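Local atomic coordinates of DUF5636 domain-containing protein (Legionella pneumophila subsp. pneumophila str. Philadelphia 1, PDB entry 4RD8), a protein that is of unknown function, a compact, largely helical member of the DUF5636 family from the pathogen Legionella pneumophila. Residues L129-Q134 and V182-L187; E35-D40 and N45-E50; A104-L109 and S119-S124; I190-R193 and W197-D200; A86-G91 and R160-L165. The protein carries 3 engineered substitutions. One frame throughout, in Å; residues are numbered along the deposited sequence. Where two conformers were deposited one is given.

Contact 1: residues L129-Q134 and V182-L187; sequences LTHAIQ and VLIDKL
I184 meets Q134 and H131 mainly through its backbone carbonyl. Q134 NE2 donates to I184 O over 3.0 Å with an N-H...O angle of 150°; the oxygen lies near the amide plane, but the nitrogen comes at the carbonyl well off its axis and tilted out of its plane. The same I184 O also sits in the imidazole plane, 3.1 Å from H131 CE1. The side chain of I184 fills in alongside: its CB is 3.4 Å from Q134 OE1, and CG1, placed between the backbone N and the carbonyl carbon, carries CD1 toward H131 ND1.

Within helix 130-144 the H131 ring and the Q134 amide are tied together, which fixes the amide orientation. H131 ND1 donates to Q134 OE1, 2.7 Å away and nearly straight (168°), with that oxygen in the ring plane.

D185 follows at the next stretch of the ring edge. Its OD1 lies 3.3 Å from H131 CE1, with the carboxylate turned 87° to the imidazole. A water 2.8 Å from H131 NE2 donates weakly to D185 OD2. The carboxylate's stronger partners are R122, by a salt bridge to OD1, and W180 NE1, bonded to OD2.

Q134 NE2 also donates to S192 O, close to the start of helix 195-204, whose L198 packs on Q134. Helix 25-38 lies against L183 and I184, while helix 69-85 backs A132 and I133 through I79.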
# COMPACT_ATOMS: atom_id res chain seq x y z
N LEU A 129 -3.65 -8.38 1.98
CA LEU A 129 -2.45 -7.66 1.59
C LEU A 129 -2.82 -6.32 0.97
O LEU A 129 -2.11 -5.84 0.08
CB LEU A 129 -1.65 -8.46 0.56
CG LEU A 129 -1.22 -9.87 0.95
CD1 LEU A 129 -0.52 -10.55 -0.21
CD2 LEU A 129 -0.32 -9.83 2.16
N THR A 130 -3.93 -5.73 1.40
CA THR A 130 -4.39 -4.52 0.73
C THR A 130 -3.43 -3.34 0.95
O THR A 130 -3.19 -2.57 0.03
CB THR A 130 -5.83 -4.13 1.14
OG1 THR A 130 -6.71 -5.23 0.87
CG2 THR A 130 -6.31 -2.93 0.32
N HIS A 131 -2.88 -3.20 2.15
CA HIS A 131 -1.92 -2.12 2.38
C HIS A 131 -0.67 -2.33 1.53
O HIS A 131 -0.12 -1.38 0.97
CB HIS A 131 -1.55 -2.00 3.86
CG HIS A 131 -2.64 -1.47 4.73
ND1 HIS A 131 -3.45 -0.41 4.35
CD2 HIS A 131 -3.06 -1.84 5.96
CE1 HIS A 131 -4.31 -0.16 5.32
NE2 HIS A 131 -4.10 -1.01 6.30
N ALA A 132 -0.23 -3.58 1.41
CA ALA A 132 0.90 -3.89 0.54
C ALA A 132 0.59 -3.48 -0.89
O ALA A 132 1.45 -2.92 -1.58
CB ALA A 132 1.24 -5.38 0.61
N ILE A 133 -0.63 -3.75 -1.33
CA ILE A 133 -1.06 -3.36 -2.67
C ILE A 133 -1.13 -1.84 -2.85
O ILE A 133 -0.71 -1.33 -3.90
CB ILE A 133 -2.39 -4.04 -3.07
CG1 ILE A 133 -2.17 -5.55 -3.22
CG2 ILE A 133 -2.91 -3.47 -4.37
CD1 ILE A 133 -3.45 -6.35 -3.43
N GLN A 134 -1.63 -1.11 -1.85
CA GLN A 134 -1.62 0.36 -1.91
C GLN A 134 -0.22 0.87 -2.18
O GLN A 134 -0.01 1.70 -3.07
CB GLN A 134 -2.14 0.98 -0.61
CG GLN A 134 -3.65 0.93 -0.48
CD GLN A 134 -4.10 1.15 0.95
OE1 GLN A 134 -3.46 0.67 1.89
NE2 GLN A 134 -5.20 1.87 1.13
N VAL A 182 -4.80 8.80 7.27
CA VAL A 182 -5.24 9.77 6.27
C VAL A 182 -4.86 9.34 4.85
O VAL A 182 -5.58 9.63 3.88
CB VAL A 182 -4.69 11.19 6.58
CG1 VAL A 182 -4.94 12.14 5.43
CG2 VAL A 182 -5.34 11.72 7.84
N LEU A 183 -3.74 8.63 4.75
CA LEU A 183 -3.24 8.21 3.44
C LEU A 183 -3.82 6.88 2.98
O LEU A 183 -4.30 6.78 1.85
CB LEU A 183 -1.72 8.11 3.45
CG LEU A 183 -1.02 9.46 3.60
CD1 LEU A 183 0.48 9.29 3.39
CD2 LEU A 183 -1.60 10.49 2.62
N ILE A 184 -3.79 5.87 3.84
CA ILE A 184 -4.07 4.51 3.39
C ILE A 184 -4.97 3.71 4.31
O ILE A 184 -5.16 2.52 4.10
CB ILE A 184 -2.75 3.71 3.18
CG1 ILE A 184 -1.98 3.64 4.51
CG2 ILE A 184 -1.92 4.32 2.04
CD1 ILE A 184 -0.77 2.76 4.47
N ASP A 185 -5.52 4.35 5.34
CA ASP A 185 -6.42 3.62 6.24
C ASP A 185 -7.65 4.48 6.59
O ASP A 185 -8.14 4.45 7.72
CB ASP A 185 -5.67 3.19 7.51
CG ASP A 185 -5.98 1.76 7.92
OD1 ASP A 185 -6.76 1.09 7.23
OD2 ASP A 185 -5.42 1.30 8.95
N LYS A 186 -8.13 5.24 5.60
CA LYS A 186 -9.22 6.20 5.80
C LYS A 186 -10.57 5.56 5.54
O LYS A 186 -11.20 5.80 4.51
CB LYS A 186 -9.04 7.43 4.91
CG LYS A 186 -9.77 8.69 5.39
CD LYS A 186 -9.24 9.13 6.77
CE LYS A 186 -9.89 10.43 7.25
NZ LYS A 186 -11.31 10.25 7.67
N LEU A 187 -11.01 4.73 6.48
CA LEU A 187 -12.26 4.01 6.35
C LEU A 187 -13.42 4.97 6.12
O LEU A 187 -13.48 6.03 6.76
CB LEU A 187 -12.53 3.17 7.60
CG LEU A 187 -11.53 2.04 7.83
CD1 LEU A 187 -11.99 1.16 8.99
CD2 LEU A 187 -11.40 1.22 6.57
O HOH W 1 -4.95 -2.08 8.69

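Contact 2: residues E35-D40 and N45-E50; sequences ENYLMD and NEQLIE
Y37 and Q47 face each other across the corner between helices 25-38 and 41-61, their CA atoms 10.8 Å apart. The chain leaves helix 25-38 with D40 N bonded to Y37 O at 2.8 Å, and D40 then serves as N-cap of helix 41-61, its OD1 reaching A43 N in a weak hydrogen bond. The second segment, N45-E50, lies one turn into helix 41-61, with I49 N bonded to N45 O.

The backbones stay well separated, and two side chains span the gap. Y37 has CG anti to its own N (chi1 166°), which carries the phenol lengthwise across to the second helix. Its OH ends 3.3 Å from both Q47 CB and Q47 CG, while Q47 OE1 as modelled is 2.7 Å from Y37 OH. The Q47 chain bends at chi2, which brings the amide beside the hydroxyl, amide and ring planes standing 49° apart. Y37 also rests on A43 and V44 and meets the ring of F148; L137 and L140 of helix 130-144 pack on Q47.

The hydroxyl is thus brought into a buried place against the aliphatic part of Q47, CB and CG, with the amide as the nearest polar group of the other segment.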
# COMPACT_ATOMS: atom_id res chain seq x y z
N GLU A 35 -1.99 11.23 -1.41
CA GLU A 35 -3.40 11.37 -1.07
C GLU A 35 -4.20 11.70 -2.33
O GLU A 35 -5.27 11.14 -2.56
CB GLU A 35 -3.60 12.47 -0.02
CG GLU A 35 -4.99 12.51 0.58
CD GLU A 35 -5.24 13.79 1.35
OE1 GLU A 35 -4.79 14.86 0.88
OE2 GLU A 35 -5.89 13.73 2.42
N ASN A 36 -3.66 12.60 -3.14
CA ASN A 36 -4.36 13.04 -4.34
C ASN A 36 -4.43 11.94 -5.40
O ASN A 36 -5.36 11.91 -6.20
CB ASN A 36 -3.69 14.29 -4.92
CG ASN A 36 -4.01 15.54 -4.11
OD1 ASN A 36 -4.98 15.57 -3.35
ND2 ASN A 36 -3.20 16.58 -4.28
N TYR A 37 -3.43 11.06 -5.40
CA TYR A 37 -3.37 9.94 -6.33
C TYR A 37 -4.40 8.87 -5.93
O TYR A 37 -5.23 8.46 -6.74
CB TYR A 37 -1.94 9.36 -6.38
CG TYR A 37 -1.85 8.00 -7.05
CD1 TYR A 37 -2.10 7.84 -8.40
CD2 TYR A 37 -1.53 6.87 -6.31
CE1 TYR A 37 -2.03 6.59 -9.01
CE2 TYR A 37 -1.45 5.62 -6.89
CZ TYR A 37 -1.70 5.49 -8.24
OH TYR A 37 -1.63 4.25 -8.83
N LEU A 38 -4.37 8.45 -4.68
CA LEU A 38 -5.29 7.41 -4.21
C LEU A 38 -6.77 7.80 -4.26
O LEU A 38 -7.64 6.93 -4.35
CB LEU A 38 -4.91 6.95 -2.79
CG LEU A 38 -3.52 6.31 -2.68
CD1 LEU A 38 -3.21 5.97 -1.23
CD2 LEU A 38 -3.40 5.06 -3.55
N MSE A 39 -7.06 9.10 -4.22
CA MSE A 39 -8.43 9.59 -4.36
C MSE A 39 -8.89 9.56 -5.81
O MSE A 39 -10.06 9.74 -6.10
CB MSE A 39 -8.57 11.02 -3.84
CG MSE A 39 -8.28 11.22 -2.37
SE MSE A 39 -8.36 13.11 -1.87
CE MSE A 39 -8.38 13.89 -3.66
N ASP A 40 -7.93 9.36 -6.71
CA ASP A 40 -8.17 9.44 -8.14
C ASP A 40 -8.27 8.02 -8.70
O ASP A 40 -7.27 7.41 -9.05
CB ASP A 40 -7.02 10.20 -8.81
CG ASP A 40 -7.25 10.48 -10.28
OD1 ASP A 40 -8.17 9.90 -10.90
OD2 ASP A 40 -6.47 11.27 -10.84
N ASN A 45 -6.52 2.91 -11.29
CA ASN A 45 -6.81 1.82 -12.22
C ASN A 45 -5.65 1.54 -13.17
O ASN A 45 -5.40 0.38 -13.53
CB ASN A 45 -8.08 2.10 -13.04
CG ASN A 45 -9.35 1.80 -12.27
OD1 ASN A 45 -9.31 1.10 -11.25
ND2 ASN A 45 -10.49 2.30 -12.76
N GLU A 46 -4.94 2.59 -13.56
CA GLU A 46 -3.82 2.44 -14.48
C GLU A 46 -2.73 1.57 -13.87
O GLU A 46 -2.18 0.70 -14.54
CB GLU A 46 -3.27 3.81 -14.90
CG GLU A 46 -4.28 4.65 -15.70
CD GLU A 46 -3.72 5.98 -16.16
OE1 GLU A 46 -2.71 6.43 -15.59
OE2 GLU A 46 -4.29 6.58 -17.10
N GLN A 47 -2.42 1.79 -12.59
CA GLN A 47 -1.45 0.94 -11.90
C GLN A 47 -1.99 -0.45 -11.55
O GLN A 47 -1.23 -1.41 -11.49
CB GLN A 47 -0.86 1.65 -10.67
CG GLN A 47 0.26 2.63 -11.00
CD GLN A 47 -0.22 3.78 -11.87
OE1 GLN A 47 -1.14 4.50 -11.49
NE2 GLN A 47 0.39 3.94 -13.04
N LEU A 48 -3.30 -0.56 -11.32
CA LEU A 48 -3.91 -1.88 -11.10
C LEU A 48 -3.86 -2.72 -12.37
O LEU A 48 -3.59 -3.93 -12.32
CB LEU A 48 -5.36 -1.75 -10.61
CG LEU A 48 -5.56 -1.30 -9.17
CD1 LEU A 48 -7.02 -0.95 -8.91
CD2 LEU A 48 -5.11 -2.40 -8.21
N ILE A 49 -4.11 -2.09 -13.52
CA ILE A 49 -3.94 -2.73 -14.81
C ILE A 49 -2.50 -3.22 -14.98
O ILE A 49 -2.26 -4.35 -15.43
CB ILE A 49 -4.34 -1.79 -15.97
CG1 ILE A 49 -5.86 -1.61 -16.00
CG2 ILE A 49 -3.85 -2.33 -17.30
CD1 ILE A 49 -6.33 -0.46 -16.85
N GLU A 50 -1.54 -2.38 -14.60
CA GLU A 50 -0.12 -2.72 -14.73
C GLU A 50 0.23 -3.90 -13.82
O GLU A 50 0.93 -4.83 -14.24
CB GLU A 50 0.76 -1.50 -14.42
CG GLU A 50 2.27 -1.77 -14.41
CD GLU A 50 2.83 -2.15 -15.77
OE1 GLU A 50 2.30 -1.67 -16.81
OE2 GLU A 50 3.81 -2.92 -15.82

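Contact 3: residues A104-L109 and S119-S124; sequences ADFMFL and SSLRAS. Engineered in segment 104-109: A104 (natural residue Glu).
A CH-pi contact between L121 and F106 dominates here. L121 CB stands almost straight above the middle of the F106 ring, 3.7 Å from the centroid and 12° off the normal, so one face of the phenyl is met by the root of the leucine.

Further apolar contact comes from the two methyls of L121, which branch from CG and lie along the CD2-CE2 side of the same ring: CD2 lies 3.8 Å from F106 CE2, and CD1 is 4.0 Å from F106 CG. Both residues have CG anti to the backbone N; for F106 (chi1 -179°) this sends the ring out from the helix toward the loop, and the two side chains meet at about a right angle. S120 CB is more distant, 4.3 Å from F106 CD1.

The polar backbone adds little. S120 O approaches F106 CD1 obliquely at 3.8 Å. No hydrogen bond joins the segments.

F106 also meets W180 edge-to-face and packs on L116, while L121 touches W180 as well. S120 is tied by its backbone to L101, on the other side of helix 103-111 in the chain. What results is a small apolar cluster of F106, W180, L121 and L116 by which a short helix is pinned to the irregular loop that follows it, with helix 179-184 as the third member.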
# COMPACT_ATOMS: atom_id res chain seq x y z
N ALA A 104 1.68 0.06 19.04
CA ALA A 104 3.05 0.55 19.21
C ALA A 104 4.07 -0.36 18.53
O ALA A 104 5.06 0.12 17.97
CB ALA A 104 3.39 0.70 20.66
N ASP A 105 3.85 -1.66 18.63
CA ASP A 105 4.74 -2.64 18.00
C ASP A 105 4.60 -2.64 16.49
O ASP A 105 5.59 -2.73 15.77
CB ASP A 105 4.46 -4.03 18.56
CG ASP A 105 4.87 -4.15 20.01
OD1 ASP A 105 5.91 -3.57 20.38
OD2 ASP A 105 4.13 -4.79 20.80
N PHE A 106 3.36 -2.53 16.02
CA PHE A 106 3.11 -2.40 14.59
C PHE A 106 3.82 -1.16 14.04
O PHE A 106 4.52 -1.24 13.03
CB PHE A 106 1.60 -2.30 14.31
CG PHE A 106 1.26 -2.19 12.85
CD1 PHE A 106 1.17 -3.32 12.06
CD2 PHE A 106 1.08 -0.94 12.27
CE1 PHE A 106 0.87 -3.21 10.70
CE2 PHE A 106 0.78 -0.83 10.91
CZ PHE A 106 0.69 -1.97 10.12
N MSE A 107 3.65 -0.03 14.71
CA MSE A 107 4.24 1.22 14.23
C MSE A 107 5.77 1.20 14.32
O MSE A 107 6.45 1.79 13.49
CB MSE A 107 3.62 2.43 14.94
CG MSE A 107 2.16 2.65 14.53
SE MSE A 107 1.90 2.92 12.60
CE MSE A 107 1.27 4.75 12.77
N PHE A 108 6.30 0.48 15.30
CA PHE A 108 7.75 0.30 15.37
C PHE A 108 8.25 -0.43 14.12
O PHE A 108 9.27 -0.06 13.51
CB PHE A 108 8.16 -0.47 16.64
CG PHE A 108 9.60 -0.90 16.64
CD1 PHE A 108 10.60 -0.01 17.01
CD2 PHE A 108 9.97 -2.18 16.23
CE1 PHE A 108 11.94 -0.39 16.99
CE2 PHE A 108 11.31 -2.56 16.22
CZ PHE A 108 12.29 -1.67 16.60
N LEU A 109 7.55 -1.48 13.71
CA LEU A 109 7.99 -2.23 12.53
C LEU A 109 7.83 -1.41 11.26
O LEU A 109 8.66 -1.51 10.35
CB LEU A 109 7.22 -3.55 12.42
CG LEU A 109 7.59 -4.50 13.57
CD1 LEU A 109 6.67 -5.73 13.57
CD2 LEU A 109 9.06 -4.95 13.43
N SER A 119 -3.82 -7.74 8.71
CA SER A 119 -4.32 -8.24 9.98
C SER A 119 -3.32 -8.13 11.13
O SER A 119 -3.64 -8.39 12.29
CB SER A 119 -4.79 -9.69 9.82
OG SER A 119 -3.75 -10.48 9.26
N SER A 120 -2.09 -7.74 10.83
CA SER A 120 -1.10 -7.52 11.88
C SER A 120 -1.43 -6.26 12.66
O SER A 120 -0.93 -6.05 13.77
CB SER A 120 0.30 -7.46 11.28
OG SER A 120 0.61 -8.69 10.67
N LEU A 121 -2.27 -5.41 12.09
CA LEU A 121 -2.77 -4.23 12.80
C LEU A 121 -4.25 -4.40 13.13
O LEU A 121 -4.67 -4.21 14.28
CB LEU A 121 -2.57 -2.96 11.96
CG LEU A 121 -3.13 -1.66 12.53
CD1 LEU A 121 -2.51 -1.33 13.89
CD2 LEU A 121 -2.94 -0.51 11.55
N ARG A 122 -5.03 -4.76 12.12
CA ARG A 122 -6.48 -4.86 12.25
C ARG A 122 -7.03 -5.97 11.36
O ARG A 122 -6.82 -5.95 10.14
CB ARG A 122 -7.13 -3.52 11.86
CG ARG A 122 -8.64 -3.47 11.92
CD ARG A 122 -9.15 -2.08 11.56
NE ARG A 122 -9.17 -1.84 10.11
CZ ARG A 122 -8.29 -1.10 9.46
NH1 ARG A 122 -7.29 -0.53 10.12
NH2 ARG A 122 -8.40 -0.94 8.14
N ALA A 123 -7.74 -6.92 11.97
CA ALA A 123 -8.40 -8.00 11.23
C ALA A 123 -9.44 -7.45 10.27
O ALA A 123 -10.23 -6.58 10.64
CB ALA A 123 -9.05 -8.99 12.18
N SER A 124 -9.44 -7.94 9.04
CA SER A 124 -10.44 -7.54 8.06
C SER A 124 -10.93 -8.74 7.27
O SER A 124 -10.16 -9.64 6.94
CB SER A 124 -9.87 -6.49 7.10
OG SER A 124 -10.73 -6.31 5.99

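Contact 4: residues I190-R193 and W197-D200; sequences IDSR and WLSD
A stretch of main chain lies flat on an aromatic ring: the backbone of I190 and D191 runs across one face of the W197 indole. D191 CA is 3.7 Å from the centroid of the six-membered ring, 17° off its normal, in a CH-pi contact, and D191 C comes within 3.2 Å of W197 CE3, which is tight. At the pyrrole end I190 CG2 reaches W197 NE1 at 3.3 Å. S192 OG instead sits at the indole's edge, 3.5 Å from W197 CZ3, and also touches L198 CD1.

W197 owes its placement to CG standing anti to the backbone N (chi1 -175°), which turns the indole back toward the preceding loop. D191 CB leaves the main chain away from the helix, and its carboxylate is gripped by R193. R193 NE donates to D191 OD1 at 2.9 Å and R193 NH2 to D191 OD2 at 2.8 Å, a side-on salt bridge. R193 N adds a bond to D191 OD1 on its anti lone pair, 3.1 Å long, closing an Asx turn, which probably helps hold the loop in shape against the indole.

E189 is a second acidic partner of R193. W197 stacks with H201 within helix 195-204 and touches T41; helix 41-61 also reaches S192 through V44, helix 25-38 meets R193 through L38, and L137 of helix 130-144 packs on L198.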
# COMPACT_ATOMS: atom_id res chain seq x y z
N ILE A 190 -14.81 6.70 -0.42
CA ILE A 190 -15.14 5.94 -1.62
C ILE A 190 -13.99 6.04 -2.64
O ILE A 190 -14.18 6.44 -3.79
CB ILE A 190 -16.50 6.41 -2.20
CG1 ILE A 190 -17.56 6.45 -1.11
CG2 ILE A 190 -16.99 5.49 -3.31
CD1 ILE A 190 -17.94 5.08 -0.55
N ASP A 191 -12.79 5.67 -2.18
CA ASP A 191 -11.59 5.61 -3.02
C ASP A 191 -10.51 4.77 -2.35
O ASP A 191 -10.71 4.23 -1.26
CB ASP A 191 -11.08 7.01 -3.37
CG ASP A 191 -10.83 7.87 -2.15
OD1 ASP A 191 -10.02 7.46 -1.29
OD2 ASP A 191 -11.45 8.94 -2.03
N SER A 192 -9.35 4.67 -2.99
CA SER A 192 -8.32 3.74 -2.54
C SER A 192 -7.59 4.15 -1.26
O SER A 192 -6.74 3.42 -0.79
CB SER A 192 -7.31 3.48 -3.66
OG SER A 192 -7.96 2.96 -4.79
N ARG A 193 -7.94 5.31 -0.69
CA ARG A 193 -7.43 5.64 0.65
C ARG A 193 -8.00 4.67 1.67
O ARG A 193 -7.42 4.46 2.74
CB ARG A 193 -7.80 7.06 1.05
CG ARG A 193 -7.06 8.15 0.31
CD ARG A 193 -7.62 9.48 0.74
NE ARG A 193 -8.99 9.65 0.28
CZ ARG A 193 -9.79 10.65 0.63
NH1 ARG A 193 -9.35 11.58 1.47
NH2 ARG A 193 -11.03 10.72 0.14
N TRP A 197 -12.44 -0.23 0.60
CA TRP A 197 -12.94 0.17 -0.70
C TRP A 197 -12.07 -0.41 -1.80
O TRP A 197 -12.58 -0.91 -2.80
CB TRP A 197 -13.04 1.70 -0.82
CG TRP A 197 -13.68 2.13 -2.12
CD1 TRP A 197 -15.00 2.42 -2.33
CD2 TRP A 197 -13.02 2.30 -3.39
NE1 TRP A 197 -15.20 2.77 -3.65
CE2 TRP A 197 -14.00 2.71 -4.31
CE3 TRP A 197 -11.70 2.15 -3.82
CZ2 TRP A 197 -13.69 2.96 -5.66
CZ3 TRP A 197 -11.39 2.41 -5.15
CH2 TRP A 197 -12.39 2.81 -6.05
N LEU A 198 -10.74 -0.35 -1.62
CA LEU A 198 -9.84 -0.86 -2.65
C LEU A 198 -9.98 -2.37 -2.83
O LEU A 198 -9.99 -2.87 -3.95
CB LEU A 198 -8.38 -0.48 -2.37
CG LEU A 198 -7.33 -1.04 -3.33
CD1 LEU A 198 -7.56 -0.57 -4.76
CD2 LEU A 198 -5.93 -0.64 -2.86
N SER A 199 -10.11 -3.08 -1.72
CA SER A 199 -10.27 -4.53 -1.77
C SER A 199 -11.53 -4.93 -2.54
O SER A 199 -11.50 -5.86 -3.36
CB SER A 199 -10.31 -5.11 -0.36
OG SER A 199 -11.10 -6.29 -0.33
N ASP A 200 -12.63 -4.23 -2.29
CA ASP A 200 -13.90 -4.53 -2.96
C ASP A 200 -13.84 -4.11 -4.43
O ASP A 200 -14.42 -4.75 -5.30
CB ASP A 200 -15.05 -3.81 -2.26
CG ASP A 200 -15.31 -4.33 -0.86
OD1 ASP A 200 -14.84 -5.44 -0.54
OD2 ASP A 200 -15.98 -3.62 -0.08

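Contact 5: residues A86-G91 and R160-L165; sequences AGFREG and RIYKKL
F88 drives the edge of its ring into the face of Y162. The planes stand 56° apart with centroids 4.5 Å from each other, an edge-to-face pair tilted well short of perpendicular. F88 CE2 does most of the touching: it hangs 3.2 Å above the Y162 ring plane, over its centre, and its distance to Y162 CG is 3.4 Å. F88 CZ follows toward the root of the tyrosine, 3.8 Å from Y162 CB. That is close packing between two buried aromatics, and no hydrogen bond links the segments.

The torsions set the ring directions. Y162 holds CG anti to its backbone N (chi1 -178°), sending the phenol toward the 86-91 loop, whereas F88 keeps CG beside its own N and brings the far edge of the phenyl across. A86 CB lies in the plane of the F88 ring at another part of its edge. Just before F88, G87 takes a positive phi as the C-prime residue of the Schellman motif that ends helix 69-85, so the phenylalanine follows directly on the helix stop.

Y162 OH is hydrogen-bonded to F114 O. W135 of helix 130-144 meets Y162 edge-to-face, and I139 of the same helix touches both A86 and F88. M115 packs on both rings, and W180 of helix 179-184 adds to the Y162 side, so helix 157-162 and the loop join over helix 130-144.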
# COMPACT_ATOMS: atom_id res chain seq x y z
N ALA A 86 11.59 -0.34 -3.74
CA ALA A 86 11.31 0.94 -3.10
C ALA A 86 11.98 1.10 -1.74
O ALA A 86 11.73 2.08 -1.03
CB ALA A 86 9.80 1.16 -2.96
N GLY A 87 12.82 0.14 -1.36
CA GLY A 87 13.55 0.26 -0.11
C GLY A 87 12.92 -0.41 1.09
O GLY A 87 13.43 -0.27 2.21
N PHE A 88 11.83 -1.13 0.89
CA PHE A 88 11.24 -1.88 2.00
C PHE A 88 12.13 -3.08 2.37
O PHE A 88 12.94 -3.55 1.56
CB PHE A 88 9.84 -2.38 1.64
CG PHE A 88 8.80 -1.30 1.59
CD1 PHE A 88 8.76 -0.40 0.53
CD2 PHE A 88 7.86 -1.18 2.60
CE1 PHE A 88 7.79 0.60 0.49
CE2 PHE A 88 6.90 -0.18 2.57
CZ PHE A 88 6.86 0.71 1.50
N ARG A 89 11.98 -3.57 3.60
CA ARG A 89 12.65 -4.80 3.98
C ARG A 89 12.16 -5.92 3.08
O ARG A 89 10.98 -5.93 2.70
CB ARG A 89 12.33 -5.16 5.43
CG ARG A 89 12.70 -4.08 6.43
CD ARG A 89 14.12 -4.24 6.96
NE ARG A 89 14.40 -3.20 7.95
CZ ARG A 89 15.40 -3.22 8.82
NH1 ARG A 89 16.24 -4.25 8.87
NH2 ARG A 89 15.55 -2.20 9.66
N GLU A 90 13.04 -6.86 2.78
CA GLU A 90 12.66 -8.00 1.95
C GLU A 90 11.98 -9.07 2.80
O GLU A 90 12.60 -9.74 3.62
CB GLU A 90 13.87 -8.59 1.24
CG GLU A 90 13.52 -9.69 0.25
CD GLU A 90 14.62 -9.93 -0.75
OE1 GLU A 90 15.81 -9.86 -0.36
OE2 GLU A 90 14.31 -10.17 -1.94
N GLY A 91 10.68 -9.22 2.59
CA GLY A 91 9.91 -10.17 3.37
C GLY A 91 8.81 -9.47 4.15
O GLY A 91 9.09 -8.71 5.07
N ARG A 160 11.88 7.82 2.85
CA ARG A 160 11.39 9.20 2.81
C ARG A 160 9.91 9.35 3.17
O ARG A 160 9.47 10.44 3.53
CB ARG A 160 11.63 9.82 1.44
CG ARG A 160 13.08 10.12 1.16
CD ARG A 160 13.21 10.90 -0.12
NE ARG A 160 14.61 11.06 -0.51
CZ ARG A 160 15.10 12.12 -1.15
NH1 ARG A 160 14.30 13.13 -1.46
NH2 ARG A 160 16.39 12.16 -1.47
N ILE A 161 9.15 8.28 3.01
CA ILE A 161 7.71 8.35 3.25
C ILE A 161 7.20 7.30 4.25
O ILE A 161 6.75 7.65 5.36
CB ILE A 161 6.91 8.25 1.93
CG1 ILE A 161 7.45 9.24 0.88
CG2 ILE A 161 5.45 8.55 2.20
CD1 ILE A 161 6.98 8.93 -0.55
N TYR A 162 7.26 6.04 3.87
CA TYR A 162 6.67 4.96 4.67
C TYR A 162 7.15 4.92 6.12
O TYR A 162 6.35 4.88 7.04
CB TYR A 162 6.95 3.62 4.00
CG TYR A 162 6.34 2.41 4.69
CD1 TYR A 162 5.02 2.05 4.47
CD2 TYR A 162 7.11 1.61 5.51
CE1 TYR A 162 4.47 0.91 5.08
CE2 TYR A 162 6.57 0.47 6.13
CZ TYR A 162 5.24 0.14 5.90
OH TYR A 162 4.72 -0.99 6.51
N LYS A 163 8.46 4.92 6.33
CA LYS A 163 8.99 4.83 7.69
C LYS A 163 8.52 5.97 8.57
O LYS A 163 8.32 5.79 9.76
CB LYS A 163 10.53 4.77 7.71
CG LYS A 163 11.11 3.49 7.11
CD LYS A 163 12.64 3.50 7.25
CE LYS A 163 13.27 2.22 6.77
NZ LYS A 163 14.76 2.30 6.91
N LYS A 164 8.33 7.14 7.97
CA LYS A 164 7.93 8.29 8.75
C LYS A 164 6.50 8.19 9.22
O LYS A 164 6.11 8.86 10.17
CB LYS A 164 8.21 9.60 7.98
CG LYS A 164 9.68 9.71 7.58
CD LYS A 164 10.10 11.09 7.07
CE LYS A 164 11.57 11.09 6.68
NZ LYS A 164 12.10 12.43 6.26
N LEU A 165 5.72 7.31 8.58
CA LEU A 165 4.35 7.05 9.00
C LEU A 165 4.30 6.32 10.33
O LEU A 165 3.26 6.29 11.00
CB LEU A 165 3.57 6.27 7.94
CG LEU A 165 3.42 6.96 6.58
CD1 LEU A 165 2.65 6.05 5.61
CD2 LEU A 165 2.72 8.31 6.73

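Overall arrangement
The centre of contact 1 lies about 5 Å from the centre of the chain, and this contact touches all four others. Contact 4 is its closest companion, with centres about 8 Å apart and K186 N bonded to R193 O at 3.0 Å. In contact 2, L38 O is 3.1 Å from S192 N, a probable hydrogen bond, and L38 CD1 packs on I184. Contacts 3 and 5 are centred about 12 and 14 Å from contact 1; M107 of contact 3 packs by CE against L165 O, and L165 meets L183. Contacts 2 and 3, centred about 24 Å apart, occupy opposite sides of the chain's centre. With the function unknown, none can be tied to an active site.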